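PDB 5GXX: glucanase from Clostridium thermocellum, which probably hydrolyses internal beta-1,4-glucosidic bonds of cellulose and related glucans, as a family 9 endoglucanase of the cellulosome. Local coordinates for residues 29-34 and 89-94; 15-20 and 382-387. The protein carries 1 engineered substitution. All blocks are in the same frame, centred on the assembly; numbering follows the deposited sequence.

In the fold
Along the chain the segments run 15-20, 29-34, 89-94 and 382-387, so both segments of contact 1 fall between those of contact 2 in sequence. Their centres lie about 10 Å apart, and both fall within the glycosyl hydrolase family 9 region. Helix 7-20 is the common element. Its Glu19 forms a salt bridge with Arg31 and probably a hydrogen bond with Asn91, reaching both segments of contact 1, while Trp34 packs on Cys20 and His382 of contact 2. A partly exposed contact and a buried one thus form a continuous network, bringing early helices of the catalytic module together with a loop from late in its sequence.

Contact 1 of 2, residues 29-34 and 89-94; sequences WNRVEW and ERNLAF
Arg90 and Trp29 illustrate how an arginine can use its whole length to cover an indole. At the start of the side chain, CB of Arg90 lies 3.7 Å from CZ2 of Trp29. The next carbon, CG, makes a CH-pi contact almost straight above the six-membered ring, 3.6 Å from its centroid. From CG to NE the chain runs extended across the indole: CD passes over the middle of the ring system, and NE comes to 3.5 Å from CD2 of Trp29. The guanidinium, its CZ 3.5 Å from Trp29 CB, lies flat in a stack with planes at 11°. The two side chains run antiparallel, the guanidinium ending near the root of the tryptophan and Arg90 CB near the far end of the indole. With CG between the backbone N and the carbonyl carbon (chi1 67°), the extended chain carries Arg90 out across the Trp29 face. The benzo ring also meets the helix backbone, CZ2 lying 3.4 Å from Arg90 O without a hydrogen bond.

Asn91 meets the indole differently. Its OD1 approaches the edge in the ring plane, 3.8 Å from Trp29 CZ3, with the amide turned steeply against the ring. Asn91 ND2 bonds to His87 O and probably to Glu19 OE2. The same Glu19 forms a salt bridge with Arg31, whose NE lies 5.0 Å from Arg90 NH2; the Glu19 carboxylate probably eases the proximity of the two arginines. Next to Trp29, Asn30 OD1 accepts a 3.0 Å bond from Val32 N, shaping the loop as an Asx turn. Amid these surroundings, Arg90 and Trp29 form a flat guanidinium-indole stack with a CH-pi contact, joining the loop after helix 7-20 to helix 85-101 within the family 9 catalytic module, whose characteristic fold is an (alpha/alpha)6 barrel.

Contact 2 of 2, residues 15-20 and 382-387; sequences IYFYEC and HVLYGA
Tyr16 and Phe17 both carry CG opposite the backbone N (chi1 172° and 169°), which extends their rings toward Tyr385, Leu384 and Ala387. Two consecutive residues thereby grasp two parts of one turn. Tyr16 sets CD1 3.6 Å from Tyr385 CB, and the edge of the Tyr385 ring points toward the Tyr16 face in an offset edge-to-face pair, with planes at 75°. A second apolar patch forms at Phe17: its CD1 lies 3.6 Å from Ala387 CB, while CG of Leu384 approaches the rim of the Phe17 ring near its plane. Three residues on, Cys20 CB meets the Leu384 CD1 methyl at 3.7 Å.

Leu384 to Ala387 form a type II beta turn, with Gly386 at its third position adopting a positive phi. Gly386 CA lies 5.2 Å from Phe17 CA; at these backbone angles a CB would crowd the preceding carbonyl O, and it would also come close to Phe17 CB. Leu384 also centres an inverse gamma turn, closed by a weak bond from Tyr385 N to Val383 O. A water donates to that same carbonyl oxygen at 2.7 Å and is hydrogen-bonded to Tyr16 OH, so the polar end of the tyrosine is tied to the loop through the solvent molecule. Val383 CG1 covers one face of the Tyr385 ring.

Around this largely buried junction, helix 412-429 supplies Asn415, which touches Phe17 and bonds to Gly386 O. Ile15, pointing away from the loop, packs on helix 85-101, leaving helix 7-20 between that helix and the turn.

Contact 1 of 2, residues 29-34 and 89-94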
ATOM      1  N   TRP A  29     -16.435  32.502 -28.639  1.00 15.95           N
ATOM      2  CA  TRP A  29     -15.291  33.228 -29.147  1.00 15.29           C
ATOM      3  C   TRP A  29     -13.991  33.002 -28.365  1.00 14.77           C
ATOM      4  O   TRP A  29     -12.988  33.637 -28.666  1.00 15.28           O
ATOM      5  CB  TRP A  29     -15.605  34.726 -29.220  1.00 16.48           C
ATOM      6  CG  TRP A  29     -16.242  35.301 -27.968  1.00 14.33           C
ATOM      7  CD1 TRP A  29     -17.579  35.554 -27.788  1.00 17.02           C
ATOM      8  CD2 TRP A  29     -15.598  35.685 -26.734  1.00 14.40           C
ATOM      9  NE1 TRP A  29     -17.798  36.085 -26.546  1.00 14.71           N
ATOM     10  CE2 TRP A  29     -16.606  36.180 -25.875  1.00 13.64           C
ATOM     11  CE3 TRP A  29     -14.273  35.679 -26.279  1.00 15.34           C
ATOM     12  CZ2 TRP A  29     -16.329  36.642 -24.579  1.00 15.12           C
ATOM     13  CZ3 TRP A  29     -13.994  36.174 -24.998  1.00 15.84           C
ATOM     14  CH2 TRP A  29     -15.024  36.637 -24.168  1.00 15.77           C
ATOM     15  N   ASN A  30     -14.002  32.124 -27.362  1.00 14.61           N
ATOM     16  CA  ASN A  30     -12.768  31.829 -26.630  1.00 13.66           C
ATOM     17  C   ASN A  30     -11.683  31.322 -27.587  1.00 14.53           C
ATOM     18  O   ASN A  30     -11.930  30.391 -28.364  1.00 14.28           O
ATOM     19  CB  ASN A  30     -13.063  30.739 -25.600  1.00 13.12           C
ATOM     20  CG  ASN A  30     -11.851  30.391 -24.755  1.00 13.52           C
ATOM     21  OD1 ASN A  30     -11.031  29.583 -25.163  1.00 13.88           O
ATOM     22  ND2 ASN A  30     -11.747  30.985 -23.571  1.00 14.86           N
ATOM     23  N   ARG A  31     -10.479  31.887 -27.498  1.00 12.83           N
ATOM     24  CA  ARG A  31      -9.431  31.646 -28.480  1.00 13.78           C
ATOM     25  C   ARG A  31      -8.368  30.679 -27.983  1.00 13.31           C
ATOM     26  O   ARG A  31      -7.328  30.524 -28.624  1.00 16.35           O
ATOM     27  CB  ARG A  31      -8.738  32.964 -28.828  1.00 13.87           C
ATOM     28  CG  ARG A  31      -9.611  33.979 -29.564  1.00 12.91           C
ATOM     29  CD  ARG A  31      -8.892  35.310 -29.659  1.00 12.73           C
ATOM     30  NE  ARG A  31      -8.847  36.040 -28.390  1.00 13.61           N
ATOM     31  CZ  ARG A  31      -8.150  37.151 -28.187  1.00 11.99           C
ATOM     32  NH1 ARG A  31      -7.389  37.657 -29.156  1.00 17.62           N
ATOM     33  NH2 ARG A  31      -8.210  37.736 -26.996  1.00 14.01           N
ATOM     34  N   VAL A  32      -8.644  29.998 -26.873  1.00 13.86           N
ATOM     35  CA  VAL A  32      -7.617  29.220 -26.186  1.00 14.28           C
ATOM     36  C   VAL A  32      -7.815  27.729 -26.455  1.00 13.65           C
ATOM     37  O   VAL A  32      -8.737  27.123 -25.914  1.00 14.33           O
ATOM     38  CB  VAL A  32      -7.621  29.503 -24.679  1.00 13.55           C
ATOM     39  CG1 VAL A  32      -6.367  28.907 -24.042  1.00 12.00           C
ATOM     40  CG2 VAL A  32      -7.666  31.015 -24.390  1.00 14.04           C
ATOM     41  N   GLU A  33      -6.949  27.137 -27.276  1.00 15.23           N
ATOM     42  CA  GLU A  33      -7.154  25.781 -27.791  1.00 15.34           C
ATOM     43  C   GLU A  33      -7.063  24.754 -26.680  1.00 15.52           C
ATOM     44  O   GLU A  33      -7.671  23.683 -26.785  1.00 16.62           O
ATOM     45  CB  GLU A  33      -6.138  25.445 -28.894  1.00 15.81           C
ATOM     46  CG  GLU A  33      -4.699  25.426 -28.424  1.00 16.09           C
ATOM     47  CD  GLU A  33      -3.756  25.002 -29.530  1.00 21.45           C
ATOM     48  OE1 GLU A  33      -4.034  23.963 -30.171  1.00 27.48           O
ATOM     49  OE2 GLU A  33      -2.744  25.693 -29.757  1.00 18.85           O
ATOM     50  N   TRP A  34      -6.324  25.090 -25.626  1.00 13.83           N
ATOM     51  CA  TRP A  34      -6.159  24.189 -24.481  1.00 14.08           C
ATOM     52  C   TRP A  34      -7.135  24.457 -23.338  1.00 13.11           C
ATOM     53  O   TRP A  34      -6.922  23.962 -22.221  1.00 14.26           O
ATOM     54  CB  TRP A  34      -4.723  24.265 -23.964  1.00 11.74           C
ATOM     55  CG  TRP A  34      -4.171  25.659 -23.764  1.00 13.14           C
ATOM     56  CD1 TRP A  34      -3.574  26.452 -24.708  1.00 13.53           C
ATOM     57  CD2 TRP A  34      -4.167  26.415 -22.542  1.00 12.21           C
ATOM     58  NE1 TRP A  34      -3.186  27.645 -24.142  1.00 12.23           N
ATOM     59  CE2 TRP A  34      -3.516  27.642 -22.813  1.00 12.30           C
ATOM     60  CE3 TRP A  34      -4.608  26.157 -21.236  1.00 13.31           C
ATOM     61  CZ2 TRP A  34      -3.321  28.620 -21.835  1.00 14.38           C
ATOM     62  CZ3 TRP A  34      -4.409  27.135 -20.254  1.00 13.39           C
ATOM     63  CH2 TRP A  34      -3.776  28.354 -20.567  1.00 13.35           C
ATOM     64  N   GLU A  89     -13.813  44.460 -24.555  1.00 15.97           N
ATOM     65  CA  GLU A  89     -15.222  44.579 -24.204  1.00 15.66           C
ATOM     66  C   GLU A  89     -15.902  43.257 -23.865  1.00 15.47           C
ATOM     67  O   GLU A  89     -16.547  43.136 -22.820  1.00 16.91           O
ATOM     68  CB  GLU A  89     -15.999  45.290 -25.312  1.00 15.99           C
ATOM     69  CG  GLU A  89     -15.804  46.802 -25.250  1.00 16.12           C
ATOM     70  CD  GLU A  89     -16.379  47.525 -26.442  1.00 19.64           C
ATOM     71  OE1 GLU A  89     -16.839  46.857 -27.391  1.00 25.91           O
ATOM     72  OE2 GLU A  89     -16.344  48.770 -26.427  1.00 24.33           O
ATOM     73  N   ARG A  90     -15.764  42.265 -24.734  1.00 15.86           N
ATOM     74  CA  ARG A  90     -16.428  40.984 -24.503  1.00 15.26           C
ATOM     75  C   ARG A  90     -15.778  40.183 -23.376  1.00 15.19           C
ATOM     76  O   ARG A  90     -16.461  39.455 -22.657  1.00 14.95           O
ATOM     77  CB  ARG A  90     -16.576  40.160 -25.786  1.00 14.76           C
ATOM     78  CG  ARG A  90     -15.278  39.651 -26.418  1.00 16.28           C
ATOM     79  CD  ARG A  90     -15.601  39.160 -27.829  1.00 18.45           C
ATOM     80  NE  ARG A  90     -14.441  38.518 -28.448  1.00 17.77           N
ATOM     81  CZ  ARG A  90     -14.400  38.012 -29.677  1.00 19.64           C
ATOM     82  NH1 ARG A  90     -15.463  38.080 -30.473  1.00 20.17           N
ATOM     83  NH2 ARG A  90     -13.285  37.419 -30.100  1.00 20.24           N
ATOM     84  N   ASN A  91     -14.471  40.340 -23.179  1.00 13.56           N
ATOM     85  CA  ASN A  91     -13.861  39.739 -21.997  1.00 13.23           C
ATOM     86  C   ASN A  91     -14.405  40.341 -20.703  1.00 12.72           C
ATOM     87  O   ASN A  91     -14.659  39.611 -19.746  1.00 12.44           O
ATOM     88  CB  ASN A  91     -12.336  39.826 -22.069  1.00 13.27           C
ATOM     89  CG  ASN A  91     -11.758  38.626 -22.772  1.00 15.07           C
ATOM     90  OD1 ASN A  91     -11.733  37.527 -22.220  1.00 15.11           O
ATOM     91  ND2 ASN A  91     -11.366  38.799 -24.026  1.00 15.10           N
ATOM     92  N   LEU A  92     -14.595  41.653 -20.690  1.00 14.06           N
ATOM     93  CA  LEU A  92     -15.207  42.297 -19.540  1.00 12.76           C
ATOM     94  C   LEU A  92     -16.631  41.764 -19.344  1.00 15.13           C
ATOM     95  O   LEU A  92     -16.997  41.423 -18.215  1.00 14.85           O
ATOM     96  CB  LEU A  92     -15.187  43.825 -19.689  1.00 14.29           C
ATOM     97  CG  LEU A  92     -15.990  44.603 -18.648  1.00 15.07           C
ATOM     98  CD1 LEU A  92     -15.541  44.300 -17.216  1.00 15.50           C
ATOM     99  CD2 LEU A  92     -15.898  46.083 -18.934  1.00 17.81           C
ATOM    100  N   ALA A  93     -17.402  41.654 -20.427  1.00 14.94           N
ATOM    101  CA  ALA A  93     -18.816  41.282 -20.294  1.00 16.56           C
ATOM    102  C   ALA A  93     -18.957  39.912 -19.659  1.00 17.11           C
ATOM    103  O   ALA A  93     -19.896  39.655 -18.915  1.00 18.06           O
ATOM    104  CB  ALA A  93     -19.531  41.312 -21.650  1.00 16.97           C
ATOM    105  N   PHE A  94     -18.031  39.022 -19.989  1.00 16.88           N
ATOM    106  CA  PHE A  94     -18.048  37.662 -19.468  1.00 16.20           C
ATOM    107  C   PHE A  94     -17.995  37.676 -17.939  1.00 16.62           C
ATOM    108  O   PHE A  94     -18.721  36.934 -17.273  1.00 16.96           O
ATOM    109  CB  PHE A  94     -16.885  36.866 -20.085  1.00 15.83           C
ATOM    110  CG  PHE A  94     -16.924  35.405 -19.772  1.00 17.38           C
ATOM    111  CD1 PHE A  94     -17.626  34.542 -20.604  1.00 18.61           C
ATOM    112  CD2 PHE A  94     -16.255  34.891 -18.672  1.00 19.17           C
ATOM    113  CE1 PHE A  94     -17.702  33.184 -20.334  1.00 21.65           C
ATOM    114  CE2 PHE A  94     -16.326  33.530 -18.402  1.00 18.65           C
ATOM    115  CZ  PHE A  94     -17.041  32.677 -19.228  1.00 18.68           C
TER

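Contact 2 of 2, residues 15-20 and 382-387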
ATOM      1  N   ILE A  15      -4.896  40.931 -22.654  1.00 11.13           N
ATOM      2  CA  ILE A  15      -6.333  40.666 -22.691  1.00 11.97           C
ATOM      3  C   ILE A  15      -6.647  39.183 -22.832  1.00 11.74           C
ATOM      4  O   ILE A  15      -7.546  38.663 -22.152  1.00 13.22           O
ATOM      5  CB  ILE A  15      -6.993  41.459 -23.839  1.00 10.95           C
ATOM      6  CG1 ILE A  15      -6.828  42.959 -23.587  1.00 11.78           C
ATOM      7  CG2 ILE A  15      -8.491  41.109 -23.963  1.00 12.61           C
ATOM      8  CD1 ILE A  15      -7.066  43.792 -24.854  1.00 12.21           C
ATOM      9  N   TYR A  16      -5.907  38.539 -23.734  1.00 11.43           N
ATOM     10  CA  TYR A  16      -6.042  37.104 -24.016  1.00 10.80           C
ATOM     11  C   TYR A  16      -5.862  36.297 -22.744  1.00 10.97           C
ATOM     12  O   TYR A  16      -6.509  35.261 -22.582  1.00 12.13           O
ATOM     13  CB  TYR A  16      -5.023  36.692 -25.094  1.00 12.02           C
ATOM     14  CG  TYR A  16      -4.902  35.212 -25.380  1.00 11.66           C
ATOM     15  CD1 TYR A  16      -3.995  34.403 -24.674  1.00 11.33           C
ATOM     16  CD2 TYR A  16      -5.675  34.612 -26.375  1.00 10.09           C
ATOM     17  CE1 TYR A  16      -3.849  33.063 -24.962  1.00 12.11           C
ATOM     18  CE2 TYR A  16      -5.517  33.255 -26.705  1.00 11.32           C
ATOM     19  CZ  TYR A  16      -4.608  32.501 -25.984  1.00 12.45           C
ATOM     20  OH  TYR A  16      -4.440  31.172 -26.255  1.00 14.54           O
ATOM     21  N   PHE A  17      -4.988  36.760 -21.846  1.00 11.47           N
ATOM     22  CA  PHE A  17      -4.878  36.121 -20.533  1.00 11.34           C
ATOM     23  C   PHE A  17      -6.240  35.816 -19.905  1.00 10.97           C
ATOM     24  O   PHE A  17      -6.441  34.702 -19.405  1.00 10.50           O
ATOM     25  CB  PHE A  17      -3.987  36.959 -19.599  1.00  9.74           C
ATOM     26  CG  PHE A  17      -4.037  36.508 -18.159  1.00 11.59           C
ATOM     27  CD1 PHE A  17      -3.366  35.371 -17.725  1.00 11.45           C
ATOM     28  CD2 PHE A  17      -4.767  37.237 -17.238  1.00 10.47           C
ATOM     29  CE1 PHE A  17      -3.407  34.956 -16.391  1.00 12.31           C
ATOM     30  CE2 PHE A  17      -4.788  36.866 -15.874  1.00 15.20           C
ATOM     31  CZ  PHE A  17      -4.129  35.710 -15.451  1.00  9.28           C
ATOM     32  N   TYR A  18      -7.160  36.785 -19.926  1.00 10.98           N
ATOM     33  CA  TYR A  18      -8.459  36.551 -19.290  1.00 11.28           C
ATOM     34  C   TYR A  18      -9.231  35.398 -19.927  1.00 12.36           C
ATOM     35  O   TYR A  18      -9.974  34.694 -19.234  1.00 12.63           O
ATOM     36  CB  TYR A  18      -9.288  37.830 -19.233  1.00 11.83           C
ATOM     37  CG  TYR A  18      -8.675  38.815 -18.270  1.00 11.44           C
ATOM     38  CD1 TYR A  18      -8.917  38.713 -16.900  1.00  9.17           C
ATOM     39  CD2 TYR A  18      -7.800  39.808 -18.718  1.00 10.54           C
ATOM     40  CE1 TYR A  18      -8.307  39.573 -16.002  1.00  9.54           C
ATOM     41  CE2 TYR A  18      -7.199  40.689 -17.828  1.00 10.84           C
ATOM     42  CZ  TYR A  18      -7.457  40.560 -16.475  1.00 12.47           C
ATOM     43  OH  TYR A  18      -6.904  41.438 -15.572  1.00 11.28           O
ATOM     44  N   GLU A  19      -9.054  35.152 -21.224  1.00 10.67           N
ATOM     45  CA  GLU A  19      -9.698  33.982 -21.839  1.00 11.21           C
ATOM     46  C   GLU A  19      -9.126  32.659 -21.324  1.00 11.81           C
ATOM     47  O   GLU A  19      -9.812  31.634 -21.269  1.00 13.13           O
ATOM     48  CB  GLU A  19      -9.591  34.052 -23.361  1.00 11.71           C
ATOM     49  CG  GLU A  19     -10.465  35.180 -23.884  1.00 15.11           C
ATOM     50  CD  GLU A  19     -10.325  35.455 -25.378  1.00 13.14           C
ATOM     51  OE1 GLU A  19     -10.165  34.525 -26.177  1.00 13.78           O
ATOM     52  OE2 GLU A  19     -10.389  36.645 -25.726  1.00 16.32           O
ATOM     53  N   CYS A  20      -7.851  32.664 -20.948  1.00 11.52           N
ATOM     54  CA  CYS A  20      -7.245  31.496 -20.304  1.00 11.55           C
ATOM     55  C   CYS A  20      -7.855  31.218 -18.920  1.00 10.99           C
ATOM     56  O   CYS A  20      -7.769  30.096 -18.416  1.00 11.21           O
ATOM     57  CB  CYS A  20      -5.748  31.732 -20.141  1.00 11.94           C
ATOM     58  SG  CYS A  20      -4.868  31.886 -21.694  1.00 12.30           S
ATOM     59  N   HIS A 382       1.431  24.519 -22.342  1.00 12.42           N
ATOM     60  CA  HIS A 382       0.701  25.638 -22.948  1.00 12.89           C
ATOM     61  C   HIS A 382       1.333  26.980 -22.660  1.00 13.32           C
ATOM     62  O   HIS A 382       2.028  27.128 -21.661  1.00 13.57           O
ATOM     63  CB  HIS A 382      -0.754  25.658 -22.488  1.00 12.06           C
ATOM     64  CG  HIS A 382      -1.380  24.303 -22.534  1.00 10.71           C
ATOM     65  ND1 HIS A 382      -1.526  23.608 -23.717  1.00 12.00           N
ATOM     66  CD2 HIS A 382      -1.819  23.484 -21.547  1.00 13.36           C
ATOM     67  CE1 HIS A 382      -2.033  22.415 -23.451  1.00 11.64           C
ATOM     68  NE2 HIS A 382      -2.252  22.326 -22.148  1.00 13.75           N
ATOM     69  N   VAL A 383       1.065  27.944 -23.539  1.00 14.36           N
ATOM     70  CA  VAL A 383       1.609  29.295 -23.375  1.00 13.30           C
ATOM     71  C   VAL A 383       0.546  30.188 -22.759  1.00 11.60           C
ATOM     72  O   VAL A 383      -0.489  30.430 -23.371  1.00 13.86           O
ATOM     73  CB  VAL A 383       2.032  29.923 -24.712  1.00 14.41           C
ATOM     74  CG1 VAL A 383       2.690  31.287 -24.494  1.00 14.98           C
ATOM     75  CG2 VAL A 383       3.003  28.994 -25.409  1.00 16.44           C
ATOM     76  N   LEU A 384       0.800  30.663 -21.544  1.00 12.32           N
ATOM     77  CA  LEU A 384      -0.144  31.553 -20.858  1.00 11.13           C
ATOM     78  C   LEU A 384       0.080  33.007 -21.312  1.00 10.82           C
ATOM     79  O   LEU A 384       0.476  33.904 -20.544  1.00 12.11           O
ATOM     80  CB  LEU A 384       0.007  31.411 -19.331  1.00 11.27           C
ATOM     81  CG  LEU A 384      -1.038  32.122 -18.467  1.00  9.74           C
ATOM     82  CD1 LEU A 384      -2.418  31.457 -18.510  1.00 11.81           C
ATOM     83  CD2 LEU A 384      -0.534  32.126 -17.019  1.00 11.97           C
ATOM     84  N   TYR A 385      -0.223  33.256 -22.580  1.00 11.06           N
ATOM     85  CA  TYR A 385       0.087  34.562 -23.149  1.00 10.77           C
ATOM     86  C   TYR A 385      -0.491  35.691 -22.329  1.00 10.85           C
ATOM     87  O   TYR A 385      -1.682  35.700 -21.942  1.00 10.69           O
ATOM     88  CB  TYR A 385      -0.443  34.742 -24.577  1.00  9.94           C
ATOM     89  CG  TYR A 385       0.303  33.981 -25.644  1.00 12.46           C
ATOM     90  CD1 TYR A 385       1.543  34.427 -26.114  1.00 12.57           C
ATOM     91  CD2 TYR A 385      -0.253  32.836 -26.207  1.00 14.76           C
ATOM     92  CE1 TYR A 385       2.216  33.733 -27.111  1.00 14.67           C
ATOM     93  CE2 TYR A 385       0.418  32.143 -27.211  1.00 13.24           C
ATOM     94  CZ  TYR A 385       1.649  32.590 -27.655  1.00 13.71           C
ATOM     95  OH  TYR A 385       2.291  31.882 -28.647  1.00 20.74           O
ATOM     96  N   GLY A 386       0.372  36.686 -22.135  1.00 11.50           N
ATOM     97  CA  GLY A 386      -0.085  37.924 -21.529  1.00 11.23           C
ATOM     98  C   GLY A 386      -0.048  38.027 -20.018  1.00 11.63           C
ATOM     99  O   GLY A 386      -0.288  39.102 -19.474  1.00 11.75           O
ATOM    100  N   ALA A 387       0.200  36.916 -19.330  1.00 11.29           N
ATOM    101  CA  ALA A 387       0.198  36.938 -17.872  1.00 10.25           C
ATOM    102  C   ALA A 387       1.377  37.720 -17.316  1.00 10.79           C
ATOM    103  O   ALA A 387       2.524  37.355 -17.572  1.00 11.97           O
ATOM    104  CB  ALA A 387       0.212  35.508 -17.324  1.00 10.82           C
TER
HETATM  105  O   HOH W   1      -2.140  29.989 -25.448  1.00 13.84           O